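Local coordinates for protein 3-keto-5-aminohexanoate cleavage enzyme (Ralstonia eutropha, PDB 3C6C) that probably cleaves 3-keto-5-aminohexanoate or a related beta-keto acid, using a divalent metal held in a TIM-barrel fold, at residues N233-P236 against A237-W241. Numbering follows the deposited sequence.
Sequences NLIP and ANAQW
Ile235 forms the apolar centre of this loop by sending its two branches to Ala239 and Trp241. Ile235 CD1, ending the longer branch, meets Trp241 CB at 3.8 Å and approaches the indole obliquely. Ile235 CG2 lies 3.9 Å from Ala239 CB. With CG2 anti to the backbone N and CG1 beside it (chi1 -71°), the beta-branched side chain can touch both residues at once. Alanine suits position 239, because its small methyl touches both Ile235 CG2 and Pro236 O, with Ala239 CB 3.4 Å from the latter.

Farther out, Ala237 and Asn238 shape a type I beta turn from Pro236 to Ala239. Proline suits the first position: the turn uses its C=O, not the N-H it lacks, and its ring offers Phe211 an apolar surface. Ala239 N donates to Pro236 O over 3.1 Å (N-H...O 157°), well above the carbonyl plane. A water donates to Pro236 O and Ala239 O, linking the turn's first and last carbonyls. Polar Asn238 suits the solvent-exposed third position; chi1 73° brings its OD1 back to a 3.5 Å van der Waals contact with Pro236 CB.

The loop that ends in this turn connects helix 225-232 to strand 240-244 of the barrel. Ile235, Pro236 and Ala239 rest on Phe211 of neighbouring strand 210-214, Ile235 also reaches Ile193 of helix 190-201, and Trp241 packs against Met213 and against Met228 of helix 225-232.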
# COMPACT_ATOMS: atom_id res chain seq x y z
N ASN A 233 -6.86 7.52 0.93
CA ASN A 233 -6.44 7.95 -0.40
C ASN A 233 -7.64 8.16 -1.35
O ASN A 233 -7.50 8.76 -2.41
CB ASN A 233 -5.37 7.02 -0.98
CG ASN A 233 -4.04 7.06 -0.17
OD1 ASN A 233 -3.81 7.95 0.65
ND2 ASN A 233 -3.18 6.08 -0.40
N LEU A 234 -8.82 7.68 -0.92
CA LEU A 234 -10.08 7.87 -1.68
C LEU A 234 -10.81 9.13 -1.28
O LEU A 234 -11.73 9.59 -1.96
CB LEU A 234 -11.04 6.70 -1.45
CG LEU A 234 -10.57 5.32 -1.93
CD1 LEU A 234 -11.60 4.24 -1.52
CD2 LEU A 234 -10.33 5.31 -3.42
N ILE A 235 -10.42 9.68 -0.15
CA ILE A 235 -11.08 10.89 0.40
C ILE A 235 -10.61 12.16 -0.33
O ILE A 235 -9.42 12.33 -0.61
CB ILE A 235 -10.94 10.97 1.93
CG1 ILE A 235 -11.81 9.88 2.55
CG2 ILE A 235 -11.42 12.34 2.45
CD1 ILE A 235 -11.60 9.66 4.01
N PRO A 236 -11.55 13.06 -0.68
CA PRO A 236 -11.10 14.28 -1.38
C PRO A 236 -10.06 15.10 -0.64
O PRO A 236 -10.07 15.21 0.57
CB PRO A 236 -12.41 15.09 -1.58
CG PRO A 236 -13.50 14.13 -1.38
CD PRO A 236 -13.00 13.06 -0.46
N ALA A 237 -9.15 15.67 -1.42
CA ALA A 237 -8.03 16.41 -0.84
C ALA A 237 -8.45 17.60 0.03
O ALA A 237 -7.76 17.97 0.97
CB ALA A 237 -7.08 16.87 -1.92
N ASN A 238 -9.60 18.16 -0.28
CA ASN A 238 -10.08 19.38 0.42
C ASN A 238 -10.91 19.07 1.66
O ASN A 238 -11.43 19.96 2.34
CB ASN A 238 -10.90 20.27 -0.53
CG ASN A 238 -12.27 19.70 -0.85
OD1 ASN A 238 -12.43 18.50 -1.01
ND2 ASN A 238 -13.27 20.57 -0.95
N ALA A 239 -11.04 17.79 1.94
CA ALA A 239 -11.88 17.34 3.03
C ALA A 239 -11.07 17.13 4.28
O ALA A 239 -9.87 16.88 4.23
CB ALA A 239 -12.60 16.05 2.63
N GLN A 240 -11.75 17.26 5.41
CA GLN A 240 -11.21 16.80 6.69
C GLN A 240 -11.68 15.37 6.89
O GLN A 240 -12.81 15.03 6.50
CB GLN A 240 -11.69 17.68 7.85
CG GLN A 240 -11.01 19.01 7.95
CD GLN A 240 -9.52 18.90 8.20
OE1 GLN A 240 -9.10 18.16 9.09
NE2 GLN A 240 -8.72 19.63 7.43
N TRP A 241 -10.80 14.53 7.42
CA TRP A 241 -11.16 13.14 7.71
C TRP A 241 -10.69 12.73 9.10
O TRP A 241 -9.74 13.28 9.65
CB TRP A 241 -10.65 12.15 6.65
CG TRP A 241 -9.19 11.97 6.63
CD1 TRP A 241 -8.28 12.74 5.98
CD2 TRP A 241 -8.44 10.97 7.33
NE1 TRP A 241 -7.01 12.28 6.22
CE2 TRP A 241 -7.08 11.20 7.06
CE3 TRP A 241 -8.78 9.91 8.18
CZ2 TRP A 241 -6.06 10.41 7.60
CZ3 TRP A 241 -7.77 9.11 8.68
CH2 TRP A 241 -6.43 9.37 8.41
O HOH W 1 -8.28 14.74 2.72